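Local coordinates for uncharacterized protein (Mycobacterium tuberculosis, PDB 3DBO), which is probably the toxin of a type II toxin-antitoxin system, a PIN-domain magnesium-dependent ribonuclease whose limited activity is seen in complex with its antitoxin, at residues G23-S28 with A82-L87; A98-H103 with A137-A142; V121-A126 with A143-I148. All blocks are in the same frame, centred on the assembly; numbering follows the deposited sequence.

Contact 1: G23-S28 with A82-L87. With NA (sodium ion), chain C.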
loop_
_atom_site.group_PDB
_atom_site.type_symbol
_atom_site.label_atom_id
_atom_site.label_comp_id
_atom_site.label_asym_id
_atom_site.label_seq_id
_atom_site.Cartn_x
_atom_site.Cartn_y
_atom_site.Cartn_z
ATOM N N GLY B 23 5.205 6.176 -8.360
ATOM C CA GLY B 23 4.695 4.893 -7.903
ATOM C C GLY B 23 3.691 5.029 -6.773
ATOM O O GLY B 23 3.535 6.098 -6.179
ATOM N N VAL B 24 3.024 3.922 -6.485
ATOM C CA VAL B 24 1.977 3.869 -5.471
ATOM C C VAL B 24 2.393 2.986 -4.304
ATOM O O VAL B 24 2.583 1.792 -4.483
ATOM C CB VAL B 24 0.659 3.312 -6.091
ATOM C CG1 VAL B 24 -0.411 3.194 -5.009
ATOM C CG2 VAL B 24 0.211 4.184 -7.245
ATOM N N LEU B 25 2.553 3.579 -3.115
ATOM C CA LEU B 25 2.940 2.850 -1.910
ATOM C C LEU B 25 1.770 2.041 -1.381
ATOM O O LEU B 25 0.646 2.546 -1.349
ATOM C CB LEU B 25 3.395 3.840 -0.826
ATOM C CG LEU B 25 4.418 4.874 -1.301
ATOM C CD1 LEU B 25 4.537 6.009 -0.279
ATOM C CD2 LEU B 25 5.774 4.171 -1.562
ATOM N N ASP B 26 2.034 0.795 -0.993
ATOM C CA ASP B 26 1.042 -0.026 -0.312
ATOM C C ASP B 26 1.178 0.211 1.189
ATOM O O ASP B 26 1.980 1.059 1.603
ATOM C CB ASP B 26 1.208 -1.498 -0.690
ATOM C CG ASP B 26 2.327 -2.190 0.092
ATOM O OD1 ASP B 26 3.257 -1.498 0.554
ATOM O OD2 ASP B 26 2.244 -3.423 0.271
ATOM N N THR B 27 0.458 -0.545 2.014
ATOM C CA THR B 27 0.524 -0.324 3.462
ATOM C C THR B 27 1.846 -0.782 4.092
ATOM O O THR B 27 2.344 -0.142 5.017
ATOM C CB THR B 27 -0.684 -0.973 4.168
ATOM O OG1 THR B 27 -1.882 -0.524 3.507
ATOM C CG2 THR B 27 -0.737 -0.564 5.613
ATOM N N SER B 28 2.411 -1.880 3.576
ATOM C CA SER B 28 3.617 -2.483 4.141
ATOM C C SER B 28 4.846 -1.559 4.181
ATOM O O SER B 28 5.671 -1.658 5.098
ATOM C CB SER B 28 3.945 -3.808 3.414
ATOM O OG SER B 28 4.455 -3.552 2.123
ATOM N N ALA B 82 -0.650 12.683 5.479
ATOM C CA ALA B 82 -1.595 13.805 5.469
ATOM C C ALA B 82 -1.455 14.721 4.251
ATOM O O ALA B 82 -2.462 15.232 3.752
ATOM C CB ALA B 82 -1.530 14.599 6.786
ATOM N N ASP B 83 -0.228 14.905 3.768
ATOM C CA ASP B 83 0.057 15.792 2.644
ATOM C C ASP B 83 0.115 15.028 1.324
ATOM O O ASP B 83 0.176 15.648 0.249
ATOM C CB ASP B 83 1.406 16.502 2.834
ATOM C CG ASP B 83 1.495 17.290 4.129
ATOM O OD1 ASP B 83 0.460 17.468 4.813
ATOM O OD2 ASP B 83 2.623 17.726 4.460
ATOM N N MET B 84 0.135 13.693 1.411
ATOM C CA MET B 84 0.400 12.821 0.266
ATOM C C MET B 84 -0.889 12.541 -0.500
ATOM O O MET B 84 -1.937 12.322 0.110
ATOM C CB MET B 84 1.046 11.519 0.771
ATOM C CG MET B 84 1.401 10.478 -0.304
ATOM S SD MET B 84 1.991 8.880 0.311
ATOM C CE MET B 84 3.421 9.382 1.282
ATOM N N GLU B 85 -0.817 12.548 -1.837
ATOM C CA GLU B 85 -1.925 12.121 -2.685
ATOM C C GLU B 85 -2.406 10.739 -2.220
ATOM O O GLU B 85 -1.605 9.794 -2.101
ATOM C CB GLU B 85 -1.472 12.057 -4.158
ATOM C CG GLU B 85 -2.530 11.614 -5.157
ATOM C CD GLU B 85 -3.685 12.592 -5.277
ATOM O OE1 GLU B 85 -3.420 13.811 -5.404
ATOM O OE2 GLU B 85 -4.851 12.136 -5.250
ATOM N N THR B 86 -3.700 10.646 -1.918
ATOM C CA THR B 86 -4.349 9.371 -1.628
ATOM C C THR B 86 -5.326 9.059 -2.775
ATOM O O THR B 86 -6.411 9.663 -2.884
ATOM C CB THR B 86 -5.077 9.376 -0.264
ATOM O OG1 THR B 86 -5.987 10.484 -0.232
ATOM C CG2 THR B 86 -4.067 9.513 0.905
ATOM N N LEU B 87 -4.955 8.094 -3.606
ATOM C CA LEU B 87 -5.668 7.829 -4.848
ATOM C C LEU B 87 -6.938 7.054 -4.511
ATOM O O LEU B 87 -6.887 6.125 -3.719
ATOM C CB LEU B 87 -4.795 6.992 -5.796
ATOM C CG LEU B 87 -3.482 7.656 -6.258
ATOM C CD1 LEU B 87 -2.651 6.632 -7.005
ATOM C CD2 LEU B 87 -3.798 8.874 -7.131
HETATM NA NA NA C . -2.107 1.853 -0.974
#
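V24 and L87 meet through one methyl each, CG2 of V24 lying 3.8 Å from CD1 of L87. In a second, separate touch, CD1 of L25 settles between SD and CE of M84, with L25 CD1 3.9 Å from M84 CE. These two side chains run at about a right angle. M84 is extended until its last torsion (chi3 -58°), which turns CE aside and brings both sulfur and methyl onto the leucine. All four residues are buried, so branched aliphatics and a flexible methionine suit a place where methyl groups meet without polar partners across the contact.

Contact is made by side chains alone because the strands are not neighbours: strand 47-51 lies between them, and CA of V24 and CA of L87 are 8.6 Å apart. Further along, the first segment turns polar. The carbonyl O of L25 binds a sodium ion at 2.9 Å, completed by T51 and T54, and D26 is a predicted magnesium ligand. S28 OG donates to the syn lone pair of D26 OD1 (2.8 Å), which also accepts from V29 N, fixing the carboxylate's rotation.

All three strands belong to the parallel sheet of the PIN fold. V24 and L87 face helix 113-124 through A122 and V121, whereas L25 and M84 each pack on an aromatic side chain of another protein chain, presumably the antitoxin.

Contact 2: A98-H103 with A137-A142; sequences ARLRIH and AALDGA
L100 and H103, one turn apart on helix 91-107, both close on the methyl of A142. From L100 it is CD2 that touches, 3.9 Å from A142 CB. The imidazole of H103 comes from the next turn: its CD2 lies 4.0 Å from A142 CB, and its NE2 is scarcely farther, so the methyl sits obliquely to the ring beside the CD2-NE2 bond. Alanine suits this place, because its single carbon fits between two larger groups and lets the loop come close to the helix.

Conformation decides which atoms arrive. In H103, CG is anti to the backbone N (chi1 -177°), which extends the ring toward the loop. L100 holds CG anti to the carbonyl carbon instead (chi1 -60°), which sends CG, and with it CD2, to A142. In a separate touch, L139, with a first torsion like that of L100, brings forward CD2, which lies 4.2 Å from L100 CB.

The loop is shaped by a type II beta turn from L139 to A142, closed by the bond from A142 N to L139 O (3.0 Å). G141 has a positive phi (97°), where a CB would be jammed against the carbonyl O of D140; glycine is the natural residue there. Thus L139 and A142, the first and last residues of the turn, both reach the helix, and L116 of helix 113-124 packs against both L100 and L139.

One water carries the polar part. It lies in the plane of the H103 ring, 2.7 Å from H103 NE2, and donates to D140 O at 2.8 Å. Since no direct hydrogen bond joins the segments, the contact is apolar packing with a water bridge beside the partly exposed H103.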
loop_
_atom_site.group_PDB
_atom_site.type_symbol
_atom_site.label_atom_id
_atom_site.label_comp_id
_atom_site.label_asym_id
_atom_site.label_seq_id
_atom_site.Cartn_x
_atom_site.Cartn_y
_atom_site.Cartn_z
ATOM N N ALA B 98 -11.733 -6.116 -11.496
ATOM C CA ALA B 98 -12.433 -7.265 -12.076
ATOM C C ALA B 98 -11.508 -8.105 -12.981
ATOM O O ALA B 98 -11.519 -9.331 -12.894
ATOM C CB ALA B 98 -13.693 -6.792 -12.865
ATOM N N ARG B 99 -10.758 -7.450 -13.863
ATOM C CA ARG B 99 -9.817 -8.132 -14.762
ATOM C C ARG B 99 -8.773 -8.911 -13.956
ATOM O O ARG B 99 -8.536 -10.097 -14.213
ATOM C CB ARG B 99 -9.107 -7.121 -15.683
ATOM C CG ARG B 99 -8.199 -7.773 -16.727
ATOM C CD ARG B 99 -7.765 -6.816 -17.849
ATOM N NE ARG B 99 -7.104 -7.579 -18.913
ATOM C CZ ARG B 99 -7.027 -7.216 -20.194
ATOM N NH1 ARG B 99 -7.583 -6.085 -20.612
ATOM N NH2 ARG B 99 -6.401 -8.009 -21.069
ATOM N N LEU B 100 -8.164 -8.234 -12.988
ATOM C CA LEU B 100 -7.130 -8.871 -12.148
ATOM C C LEU B 100 -7.702 -10.014 -11.309
ATOM O O LEU B 100 -7.078 -11.072 -11.168
ATOM C CB LEU B 100 -6.398 -7.829 -11.282
ATOM C CG LEU B 100 -5.666 -6.704 -12.029
ATOM C CD1 LEU B 100 -5.057 -5.717 -11.035
ATOM C CD2 LEU B 100 -4.608 -7.259 -12.996
ATOM N N ARG B 101 -8.903 -9.816 -10.768
ATOM C CA ARG B 101 -9.586 -10.854 -10.000
ATOM C C ARG B 101 -9.861 -12.123 -10.812
ATOM O O ARG B 101 -9.651 -13.238 -10.314
ATOM C CB ARG B 101 -10.902 -10.331 -9.377
ATOM C CG ARG B 101 -11.594 -11.324 -8.439
ATOM C CD ARG B 101 -10.749 -11.624 -7.224
ATOM N NE ARG B 101 -11.145 -12.849 -6.520
ATOM C CZ ARG B 101 -10.653 -14.065 -6.770
ATOM N NH1 ARG B 101 -9.771 -14.254 -7.726
ATOM N NH2 ARG B 101 -11.052 -15.105 -6.041
ATOM N N ILE B 102 -10.324 -11.969 -12.045
ATOM C CA ILE B 102 -10.574 -13.173 -12.861
ATOM C C ILE B 102 -9.239 -13.849 -13.263
ATOM O O ILE B 102 -9.134 -15.077 -13.224
ATOM C CB ILE B 102 -11.444 -12.843 -14.111
ATOM C CG1 ILE B 102 -12.899 -12.759 -13.700
ATOM C CG2 ILE B 102 -11.425 -13.978 -15.145
ATOM C CD1 ILE B 102 -13.488 -14.109 -13.447
ATOM N N HIS B 103 -8.227 -13.040 -13.569
ATOM C CA HIS B 103 -6.879 -13.549 -13.836
ATOM C C HIS B 103 -6.437 -14.493 -12.704
ATOM O O HIS B 103 -6.045 -15.647 -12.959
ATOM C CB HIS B 103 -5.906 -12.378 -14.028
ATOM C CG HIS B 103 -4.508 -12.796 -14.368
ATOM N ND1 HIS B 103 -4.173 -13.343 -15.589
ATOM C CD2 HIS B 103 -3.360 -12.735 -13.652
ATOM C CE1 HIS B 103 -2.876 -13.604 -15.606
ATOM N NE2 HIS B 103 -2.361 -13.255 -14.441
ATOM N N ALA B 137 3.072 -10.593 -5.532
ATOM C CA ALA B 137 3.805 -11.547 -6.371
ATOM C C ALA B 137 2.930 -12.346 -7.302
ATOM O O ALA B 137 3.298 -12.580 -8.454
ATOM C CB ALA B 137 4.620 -12.492 -5.497
ATOM N N ALA B 138 1.755 -12.750 -6.825
ATOM C CA ALA B 138 0.844 -13.551 -7.628
ATOM C C ALA B 138 0.375 -12.877 -8.925
ATOM O O ALA B 138 -0.123 -13.540 -9.818
ATOM C CB ALA B 138 -0.363 -13.936 -6.798
ATOM N N LEU B 139 0.503 -11.564 -8.998
ATOM C CA LEU B 139 0.032 -10.780 -10.139
ATOM C C LEU B 139 1.103 -10.477 -11.197
ATOM O O LEU B 139 0.813 -9.848 -12.220
ATOM C CB LEU B 139 -0.549 -9.464 -9.626
ATOM C CG LEU B 139 -1.884 -9.569 -8.885
ATOM C CD1 LEU B 139 -2.174 -8.282 -8.142
ATOM C CD2 LEU B 139 -2.969 -9.833 -9.910
ATOM N N ASP B 140 2.346 -10.902 -10.945
ATOM C CA ASP B 140 3.431 -10.554 -11.857
ATOM C C ASP B 140 3.122 -10.969 -13.289
ATOM O O ASP B 140 2.774 -12.117 -13.542
ATOM C CB ASP B 140 4.754 -11.208 -11.398
ATOM C CG ASP B 140 5.354 -10.535 -10.168
ATOM O OD1 ASP B 140 5.091 -9.336 -9.917
ATOM O OD2 ASP B 140 6.101 -11.229 -9.458
ATOM N N GLY B 141 3.243 -10.026 -14.214
ATOM C CA GLY B 141 3.009 -10.303 -15.631
ATOM C C GLY B 141 1.617 -9.947 -16.122
ATOM O O GLY B 141 1.391 -9.868 -17.327
ATOM N N ALA B 142 0.664 -9.766 -15.213
ATOM C CA ALA B 142 -0.669 -9.286 -15.622
ATOM C C ALA B 142 -0.558 -7.923 -16.309
ATOM O O ALA B 142 0.294 -7.123 -15.970
ATOM C CB ALA B 142 -1.612 -9.246 -14.423
HETATM O O HOH W 1 0.284 -13.317 -13.858
#

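Contact 3: V121-A126 with A143-I148; sequences VAASRA and ASVEII. With NA (sodium ion), chain D.
The carbonyl O of A123 accepts two hydrogen bonds, from A126 N and from a water, and is also touched by S144 CB. The bond from A126 N to A123 O (3.0 Å) belongs to a Schellman motif that ends helix 113-124 of this PIN fold, with L127 N reaching back to A122 O. A126 is its C-prime residue and takes a positive phi (53°), a conformation that lets the chain leave the helix and head into strand 129-131.

The water donates to A123 O at 2.8 Å. It also reaches S144 OG at 3.2 Å, making a bridge between the helix end and the loop before strand 147-149. The chi1 of S144 (-54°) sets OG beside its own backbone N, whereas CB rests 3.4 Å from A123 O because the backbone of S144 points it there. Serine fits an exposed position like this, offering a small carbon to the alanine and a hydroxyl to the water.

A123 needs to be small, because its CA and CB lie against the S144 backbone. CA of A123 makes a bent CH...O contact with S144 O, and V145 CG2 stands 4.3 Å from A123 CB. V145 reaches on to L100 of helix 91-107, so the loop joins two helices. S124, pointing away from the loop, has its own backbone acceptor: S124 OG donates to V121 O (2.8 Å), tilted 32° from the carbonyl plane. V121 O also takes a weak bond from R125 N.

S144 O has a second role as ligand of a bound sodium ion, shared with L127 O: the ion lies 2.9 Å from S144 O and 2.7 Å from a further water.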
loop_
_atom_site.group_PDB
_atom_site.type_symbol
_atom_site.label_atom_id
_atom_site.label_comp_id
_atom_site.label_asym_id
_atom_site.label_seq_id
_atom_site.Cartn_x
_atom_site.Cartn_y
_atom_site.Cartn_z
ATOM N N VAL B 121 -5.953 -0.013 -8.352
ATOM C CA VAL B 121 -5.774 1.428 -8.427
ATOM C C VAL B 121 -4.474 1.787 -9.178
ATOM O O VAL B 121 -4.487 2.591 -10.137
ATOM C CB VAL B 121 -5.791 2.061 -6.995
ATOM C CG1 VAL B 121 -5.271 3.527 -7.002
ATOM C CG2 VAL B 121 -7.227 1.980 -6.395
ATOM N N ALA B 122 -3.365 1.194 -8.745
ATOM C CA ALA B 122 -2.082 1.457 -9.392
ATOM C C ALA B 122 -2.098 1.085 -10.878
ATOM O O ALA B 122 -1.742 1.928 -11.730
ATOM C CB ALA B 122 -0.938 0.723 -8.640
ATOM N N ALA B 123 -2.492 -0.154 -11.195
ATOM C CA ALA B 123 -2.547 -0.624 -12.595
ATOM C C ALA B 123 -3.420 0.241 -13.485
ATOM O O ALA B 123 -3.082 0.483 -14.646
ATOM C CB ALA B 123 -2.986 -2.073 -12.673
ATOM N N SER B 124 -4.548 0.713 -12.941
ATOM C CA SER B 124 -5.495 1.504 -13.727
ATOM C C SER B 124 -4.917 2.885 -14.074
ATOM O O SER B 124 -5.397 3.547 -14.993
ATOM C CB SER B 124 -6.834 1.646 -12.973
ATOM O OG SER B 124 -6.707 2.544 -11.885
ATOM N N ARG B 125 -3.891 3.302 -13.327
ATOM C CA ARG B 125 -3.176 4.553 -13.563
ATOM C C ARG B 125 -1.821 4.340 -14.237
ATOM O O ARG B 125 -1.050 5.289 -14.391
ATOM C CB ARG B 125 -3.017 5.309 -12.257
ATOM C CG ARG B 125 -4.359 5.775 -11.722
ATOM C CD ARG B 125 -4.247 6.609 -10.498
ATOM N NE ARG B 125 -5.581 7.076 -10.115
ATOM C CZ ARG B 125 -6.028 8.316 -10.271
ATOM N NH1 ARG B 125 -5.246 9.258 -10.795
ATOM N NH2 ARG B 125 -7.259 8.614 -9.882
ATOM N N ALA B 126 -1.551 3.096 -14.634
ATOM C CA ALA B 126 -0.288 2.687 -15.243
ATOM C C ALA B 126 0.891 3.104 -14.351
ATOM O O ALA B 126 1.890 3.691 -14.814
ATOM C CB ALA B 126 -0.165 3.242 -16.661
ATOM N N ALA B 143 -1.381 -7.643 -17.320
ATOM C CA ALA B 143 -1.250 -6.349 -17.976
ATOM C C ALA B 143 -1.459 -5.181 -17.006
ATOM O O ALA B 143 -2.283 -5.234 -16.074
ATOM C CB ALA B 143 -2.152 -6.224 -19.233
ATOM N N SER B 144 -0.658 -4.153 -17.244
ATOM C CA SER B 144 -0.575 -2.952 -16.446
ATOM C C SER B 144 -0.012 -3.155 -15.037
ATOM O O SER B 144 0.160 -2.173 -14.338
ATOM C CB SER B 144 -1.924 -2.210 -16.421
ATOM O OG SER B 144 -2.330 -1.983 -17.765
ATOM N N VAL B 145 0.294 -4.401 -14.641
ATOM C CA VAL B 145 0.850 -4.671 -13.282
ATOM C C VAL B 145 2.384 -4.577 -13.290
ATOM O O VAL B 145 3.040 -5.242 -14.092
ATOM C CB VAL B 145 0.365 -6.034 -12.696
ATOM C CG1 VAL B 145 1.099 -6.386 -11.367
ATOM C CG2 VAL B 145 -1.185 -5.979 -12.465
ATOM N N GLU B 146 2.948 -3.726 -12.431
ATOM C CA GLU B 146 4.403 -3.764 -12.168
ATOM C C GLU B 146 4.567 -3.672 -10.653
ATOM O O GLU B 146 4.001 -2.779 -10.023
ATOM C CB GLU B 146 5.047 -2.543 -12.879
ATOM C CG GLU B 146 6.537 -2.214 -12.606
ATOM C CD GLU B 146 6.976 -0.841 -13.185
ATOM O OE1 GLU B 146 6.207 -0.208 -13.932
ATOM O OE2 GLU B 146 8.099 -0.382 -12.887
ATOM N N ILE B 147 5.272 -4.637 -10.070
ATOM C CA ILE B 147 5.489 -4.701 -8.628
ATOM C C ILE B 147 6.974 -4.368 -8.352
ATOM O O ILE B 147 7.838 -4.920 -8.998
ATOM C CB ILE B 147 5.192 -6.117 -8.089
ATOM C CG1 ILE B 147 3.739 -6.523 -8.456
ATOM C CG2 ILE B 147 5.383 -6.208 -6.563
ATOM C CD1 ILE B 147 2.665 -5.471 -7.965
ATOM N N ILE B 148 7.230 -3.470 -7.403
ATOM C CA ILE B 148 8.600 -3.097 -7.010
ATOM C C ILE B 148 8.769 -3.421 -5.533
ATOM O O ILE B 148 8.121 -2.822 -4.682
ATOM C CB ILE B 148 8.870 -1.605 -7.310
ATOM C CG1 ILE B 148 8.702 -1.329 -8.805
ATOM C CG2 ILE B 148 10.294 -1.182 -6.839
ATOM C CD1 ILE B 148 8.668 0.164 -9.180
HETATM NA NA NA D . 0.966 -1.718 -11.642
HETATM O O HOH W 2 -3.687 0.890 -17.359
HETATM O O HOH W 3 -0.737 -3.155 -10.055
#

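Contact 1 closes before the other two open, and the segments of contacts 2 and 3 alternate along the chain. Contacts 1 and 3 reach the same parallel sheet, their centres about 14 Å apart, and touch where L87 packs on R125. The centres of contacts 2 and 3 are about 10 Å apart, and the two are joined where D140 packs on I147. Contacts 1 and 2, with centres about 21 Å apart, lie on opposite sides of the chain's centre, with contact 3 linking them. Helix 113-124, which carries D115, therefore packs both on the strand leading to D26 and on helix 91-107, tying together the elements that bear two predicted magnesium ligands.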